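Local coordinates for homoserine O-acetyltransferase (Bacillus anthracis str. 'Ames Ancestor', PDB 3I1I), which probably transfers an acetyl group from acetyl-CoA to the hydroxyl of L-homoserine, giving O-acetyl-L-homoserine, a step toward methionine, at residues Q194-A199 / N224-M229; E198-D203 / V275-W280. All blocks are in the same frame, centred on the assembly; numbering follows the deposited sequence. Where two conformers were deposited one is given.

Contact 1. Residues Q194-A199 / N224-M229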
loop_
_atom_site.group_PDB
_atom_site.type_symbol
_atom_site.label_atom_id
_atom_site.label_comp_id
_atom_site.label_asym_id
_atom_site.label_seq_id
_atom_site.Cartn_x
_atom_site.Cartn_y
_atom_site.Cartn_z
ATOM N N GLN A 194 -6.554 3.169 5.360
ATOM C CA GLN A 194 -5.855 2.304 6.321
ATOM C C GLN A 194 -4.423 1.999 5.855
ATOM O O GLN A 194 -3.461 2.194 6.605
ATOM C CB GLN A 194 -6.584 0.971 6.523
ATOM C CG GLN A 194 -5.916 0.105 7.561
ATOM C CD GLN A 194 -6.527 -1.264 7.767
ATOM O OE1 GLN A 194 -7.467 -1.662 7.073
ATOM N NE2 GLN A 194 -5.977 -2.015 8.735
ATOM N N ASN A 195 -4.283 1.494 4.634
ATOM C CA ASN A 195 -2.978 1.189 4.102
ATOM C C ASN A 195 -2.004 2.375 4.105
ATOM O O ASN A 195 -0.789 2.193 4.353
ATOM C CB ASN A 195 -3.089 0.585 2.702
ATOM C CG ASN A 195 -3.611 -0.861 2.717
ATOM O OD1 ASN A 195 -3.683 -1.504 3.782
ATOM N ND2 ASN A 195 -3.991 -1.372 1.538
ATOM N N ALA A 196 -2.520 3.577 3.858
ATOM C CA ALA A 196 -1.653 4.773 3.866
ATOM C C ALA A 196 -1.186 5.071 5.292
ATOM O O ALA A 196 0.001 5.273 5.544
ATOM C CB ALA A 196 -2.380 6.000 3.254
ATOM N N ILE A 197 -2.127 5.085 6.226
ATOM C CA ILE A 197 -1.777 5.269 7.626
ATOM C C ILE A 197 -0.734 4.234 8.064
ATOM O O ILE A 197 0.292 4.580 8.637
ATOM C CB ILE A 197 -3.007 5.170 8.528
ATOM C CG1 ILE A 197 -3.954 6.360 8.229
ATOM C CG2 ILE A 197 -2.575 5.153 9.945
ATOM C CD1 ILE A 197 -5.419 6.207 8.764
ATOM N N GLU A 198 -0.986 2.968 7.782
ATOM C CA GLU A 198 -0.032 1.944 8.159
ATOM C C GLU A 198 1.332 2.042 7.458
ATOM O O GLU A 198 2.343 1.773 8.079
ATOM C CB GLU A 198 -0.656 0.560 8.006
ATOM C CG GLU A 198 -1.581 0.335 9.216
ATOM C CD GLU A 198 -2.327 -0.965 9.191
ATOM O OE1 GLU A 198 -1.777 -1.943 8.612
ATOM O OE2 GLU A 198 -3.443 -1.006 9.799
ATOM N N ALA A 199 1.360 2.467 6.203
ATOM C CA ALA A 199 2.631 2.674 5.502
ATOM C C ALA A 199 3.495 3.758 6.213
ATOM O O ALA A 199 4.690 3.571 6.435
ATOM C CB ALA A 199 2.386 3.025 4.018
ATOM N N ASN A 224 1.184 8.262 -0.615
ATOM C CA ASN A 224 0.795 9.136 -1.717
ATOM C C ASN A 224 0.622 8.358 -3.018
ATOM O O ASN A 224 -0.289 8.623 -3.796
ATOM C CB ASN A 224 1.863 10.203 -1.915
ATOM C CG ASN A 224 1.451 11.264 -2.941
ATOM O OD1 ASN A 224 0.459 11.955 -2.766
ATOM N ND2 ASN A 224 2.224 11.394 -3.997
ATOM N N ARG A 225 1.495 7.392 -3.256
ATOM C CA ARG A 225 1.387 6.597 -4.462
ATOM C C ARG A 225 0.085 5.764 -4.491
ATOM O O ARG A 225 -0.563 5.682 -5.520
ATOM C CB ARG A 225 2.630 5.728 -4.673
ATOM C CG ARG A 225 2.665 5.086 -6.021
ATOM C CD ARG A 225 4.049 4.691 -6.471
ATOM N NE ARG A 225 4.563 3.721 -5.560
ATOM C CZ ARG A 225 5.718 3.802 -4.911
ATOM N NH1 ARG A 225 6.021 2.848 -4.057
ATOM N NH2 ARG A 225 6.567 4.799 -5.094
HETATM N N MSE A 226 -0.326 5.214 -3.362
HETATM C CA MSE A 226 -1.612 4.480 -3.277
HETATM C C MSE A 226 -2.786 5.350 -3.650
HETATM O O MSE A 226 -3.667 4.906 -4.342
HETATM C CB MSE A 226 -1.874 3.949 -1.866
HETATM C CG MSE A 226 -0.899 2.869 -1.414
HETATM SE SE MSE A 226 -1.019 2.721 0.511
HETATM C CE MSE A 226 0.432 1.501 0.800
HETATM N N MSE A 227 -2.823 6.590 -3.197
HETATM C CA MSE A 227 -3.923 7.470 -3.592
HETATM C C MSE A 227 -3.836 7.795 -5.101
HETATM O O MSE A 227 -4.836 7.702 -5.828
HETATM C CB MSE A 227 -3.914 8.752 -2.761
HETATM C CG MSE A 227 -5.235 9.455 -2.705
HETATM SE SE MSE A 227 -5.211 10.940 -1.409
HETATM C CE MSE A 227 -4.080 12.149 -2.413
ATOM N N PHE A 228 -2.645 8.164 -5.559
ATOM C CA PHE A 228 -2.433 8.533 -6.959
ATOM C C PHE A 228 -2.848 7.413 -7.920
ATOM O O PHE A 228 -3.467 7.652 -8.940
ATOM C CB PHE A 228 -0.937 8.878 -7.170
ATOM C CG PHE A 228 -0.613 9.241 -8.574
ATOM C CD1 PHE A 228 -0.875 10.529 -9.036
ATOM C CD2 PHE A 228 -0.117 8.302 -9.447
ATOM C CE1 PHE A 228 -0.628 10.883 -10.375
ATOM C CE2 PHE A 228 0.158 8.637 -10.814
ATOM C CZ PHE A 228 -0.094 9.936 -11.268
HETATM N N MSE A 229 -2.482 6.183 -7.586
HETATM C CA MSE A 229 -2.844 5.057 -8.434
HETATM C C MSE A 229 -4.340 4.699 -8.430
HETATM O O MSE A 229 -4.726 3.848 -9.194
HETATM C CB MSE A 229 -2.048 3.793 -8.103
HETATM C CG MSE A 229 -0.552 3.922 -8.272
HETATM SE SE MSE A 229 -0.035 4.541 -10.026
HETATM C CE MSE A 229 -0.874 3.118 -11.141
#

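Contact 2. Residues E198-D203 / V275-W280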
loop_
_atom_site.group_PDB
_atom_site.type_symbol
_atom_site.label_atom_id
_atom_site.label_comp_id
_atom_site.label_asym_id
_atom_site.label_seq_id
_atom_site.Cartn_x
_atom_site.Cartn_y
_atom_site.Cartn_z
ATOM N N GLU A 198 -0.986 2.968 7.782
ATOM C CA GLU A 198 -0.032 1.944 8.159
ATOM C C GLU A 198 1.332 2.042 7.458
ATOM O O GLU A 198 2.343 1.773 8.079
ATOM C CB GLU A 198 -0.656 0.560 8.006
ATOM C CG GLU A 198 -1.581 0.335 9.216
ATOM C CD GLU A 198 -2.327 -0.965 9.191
ATOM O OE1 GLU A 198 -1.777 -1.943 8.612
ATOM O OE2 GLU A 198 -3.443 -1.006 9.799
ATOM N N ALA A 199 1.360 2.467 6.203
ATOM C CA ALA A 199 2.631 2.674 5.502
ATOM C C ALA A 199 3.495 3.758 6.213
ATOM O O ALA A 199 4.690 3.571 6.435
ATOM C CB ALA A 199 2.386 3.025 4.018
ATOM N N ILE A 200 2.881 4.854 6.625
ATOM C CA ILE A 200 3.610 5.878 7.378
ATOM C C ILE A 200 4.130 5.339 8.764
ATOM O O ILE A 200 5.297 5.558 9.137
ATOM C CB ILE A 200 2.755 7.154 7.560
ATOM C CG1 ILE A 200 2.282 7.691 6.197
ATOM C CG2 ILE A 200 3.553 8.207 8.297
ATOM C CD1 ILE A 200 1.106 8.702 6.240
ATOM N N ARG A 201 3.284 4.629 9.500
ATOM C CA ARG A 201 3.690 4.065 10.809
ATOM C C ARG A 201 4.825 3.049 10.670
ATOM O O ARG A 201 5.642 2.882 11.597
ATOM C CB ARG A 201 2.537 3.359 11.527
ATOM C CG ARG A 201 1.396 4.293 11.996
ATOM C CD ARG A 201 0.404 3.595 13.012
ATOM N NE ARG A 201 -0.400 4.650 13.609
ATOM C CZ ARG A 201 -0.437 4.992 14.905
ATOM N NH1 ARG A 201 -1.182 6.048 15.287
ATOM N NH2 ARG A 201 0.218 4.278 15.832
ATOM N N LEU A 202 4.866 2.364 9.531
ATOM C CA LEU A 202 5.828 1.296 9.352
ATOM C C LEU A 202 7.242 1.859 9.155
ATOM O O LEU A 202 8.237 1.247 9.573
ATOM C CB LEU A 202 5.409 0.398 8.183
ATOM C CG LEU A 202 6.230 -0.887 8.012
ATOM C CD1 LEU A 202 6.215 -1.765 9.310
ATOM C CD2 LEU A 202 5.739 -1.662 6.771
ATOM N N ASP A 203 7.320 3.017 8.506
ATOM C CA ASP A 203 8.569 3.706 8.340
ATOM C C ASP A 203 9.185 4.035 9.707
ATOM O O ASP A 203 8.595 4.756 10.491
ATOM C CB ASP A 203 8.330 4.981 7.544
ATOM C CG ASP A 203 9.597 5.577 6.985
ATOM O OD1 ASP A 203 10.705 5.293 7.511
ATOM O OD2 ASP A 203 9.441 6.346 6.004
ATOM N N VAL A 275 4.509 18.446 2.349
ATOM C CA VAL A 275 3.426 17.755 3.040
ATOM C C VAL A 275 3.889 17.226 4.374
ATOM O O VAL A 275 5.032 16.836 4.509
ATOM C CB VAL A 275 2.890 16.615 2.144
ATOM C CG1 VAL A 275 2.035 15.629 2.908
ATOM C CG2 VAL A 275 2.127 17.224 0.978
ATOM N N ASP A 276 2.992 17.226 5.369
ATOM C CA ASP A 276 3.299 16.671 6.694
ATOM C C ASP A 276 2.661 15.295 6.926
ATOM O O ASP A 276 1.460 15.116 6.777
ATOM C CB ASP A 276 2.825 17.615 7.786
ATOM C CG ASP A 276 3.094 17.065 9.183
ATOM O OD1 ASP A 276 4.290 16.807 9.503
ATOM O OD2 ASP A 276 2.108 16.879 9.927
ATOM N N ALA A 277 3.467 14.345 7.367
ATOM C CA ALA A 277 3.053 12.937 7.470
ATOM C C ALA A 277 1.930 12.739 8.483
ATOM O O ALA A 277 0.916 12.121 8.150
ATOM C CB ALA A 277 4.264 12.020 7.807
ATOM N N ASN A 278 2.111 13.231 9.708
ATOM C CA ASN A 278 1.074 13.107 10.738
ATOM C C ASN A 278 -0.255 13.720 10.256
ATOM O O ASN A 278 -1.335 13.142 10.483
ATOM C CB ASN A 278 1.509 13.766 12.051
ATOM C CG ASN A 278 2.638 13.003 12.760
ATOM O OD1 ASN A 278 2.893 11.830 12.490
ATOM N ND2 ASN A 278 3.287 13.660 13.689
ATOM N N SER A 279 -0.152 14.863 9.572
ATOM C CA SER A 279 -1.297 15.533 9.043
ATOM C C SER A 279 -2.008 14.621 8.026
ATOM O O SER A 279 -3.252 14.492 8.011
ATOM C CB SER A 279 -0.893 16.853 8.384
ATOM O OG SER A 279 -0.565 17.820 9.365
ATOM N N TRP A 280 -1.200 14.000 7.180
ATOM C CA TRP A 280 -1.711 13.074 6.193
ATOM C C TRP A 280 -2.467 11.946 6.885
ATOM O O TRP A 280 -3.546 11.617 6.465
ATOM C CB TRP A 280 -0.561 12.504 5.346
ATOM C CG TRP A 280 -1.060 11.711 4.192
ATOM C CD1 TRP A 280 -1.600 10.441 4.216
ATOM C CD2 TRP A 280 -1.108 12.147 2.851
ATOM N NE1 TRP A 280 -1.974 10.070 2.949
ATOM C CE2 TRP A 280 -1.679 11.099 2.089
ATOM C CE3 TRP A 280 -0.706 13.321 2.207
ATOM C CZ2 TRP A 280 -1.870 11.195 0.718
ATOM C CZ3 TRP A 280 -0.910 13.431 0.834
ATOM C CH2 TRP A 280 -1.471 12.361 0.100
#

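Contact 1. Residues Q194-A199 / N224-M229
Ala196 and Met226 mark the closest backbone approach, with CA atoms 7.1 Å apart, between two nearly antiparallel helical segments whose axes make an angle of 161° and come within 9.5 Å. The contact is carried by Met226, a selenomethionine. Its CG lies beside the backbone N (chi1 -66°), and from there the chain runs extended, which brings SE and CE to the 194-199 helix. SE lies 3.7 Å from Asn195 CB and 3.8 Å from Ala196 N, so it rests on backbone as well as side chain. CE goes further along the same helix and sits 4.1 Å from Ala199 CB. Asn195 and Ala199 lie one turn apart on the helix, with Ala196 next to Asn195. The two alanines are small and let the long side chain lie close to the backbone. No hydrogen bond crosses between the segments, and the touching residues are buried. Both helices belong to the helical region inserted between strands 174-178 and 309-313 of an alpha/beta hydrolase fold. The same region packs against a second subunit, where Met226 meets Met226 of that subunit. The amide of Asn195 also turns to the subunit boundary: its OD1 is hydrogen-bonded to Arg225 NE of the second subunit. Glu198 OE1 forms a salt bridge with Arg225 NH1 of the second subunit. On the 194-199 helix, Gln194 NE2 donates to Glu198 OE2 at 2.9 Å, with an N-H...O angle of 162°. The acceptor lies near the amide plane of Gln194, but the donor approaches from above the carboxylate plane. This bond ties the carboxylate back to the preceding turn and probably helps hold it for the arginine of the second subunit.

Contact 2. Residues E198-D203 / V275-W280
Ile200 meets the first turn of the 277-280 helix with two of its branches. Before that turn, Asp276 takes the N-cap position. Its OD2 accepts from Ser279 N at 3.0 Å, from above the carboxylate plane, and from Ser279 OG at 2.9 Å through the anti lone pair. Asp276 OD1 is held by Tyr211 OH and Gln215 NE2. Ala277 points toward the other helix. Its CB packs against Ile200 CG2 at 3.9 Å, and its O lies 3.9 Å from Ile200 CD1. Ile200 and Ala277 also have the nearest CA atoms, 7.1 Å apart. Asn278 starts away from Ile200, though its amide end comes back nearer; OD1 accepts a hydrogen bond from Trp206 NE1 and ND2 donates one to Gly209 O. One turn on from Ala277, Trp280 CD1 lies 3.8 Å from Ile200 CD1. Ile200 CG1 sits beside the backbone N (chi1 -56°), which carries CD1 to the indole while CG2 goes to Ala277. The methyl approaches obliquely, and the two side chains cross at about a right angle. This is buried, apolar helix packing at the capped N-terminal end of helix 277-289, within the helical insertion of an alpha/beta hydrolase fold.

Contacts 1 and 2 have centres 9 Å apart and share helix 186-202, with Glu198 and Ala199 common to both. Along the chain this helix comes first, then helix 217-228 of contact 1, then helix 277-289 of contact 2. Trp280 also joins the contacts directly: its CH2 packs 3.5 Å from Asn224 OD1, and its NE1 is 4.1 Å from Ala196 CB. The three helices therefore form one packed unit. All of it falls between strands 174-178 and 309-313, which are neighbours in the main sheet. Both contacts also reach the second subunit, so this helical insertion builds part of the subunit interface.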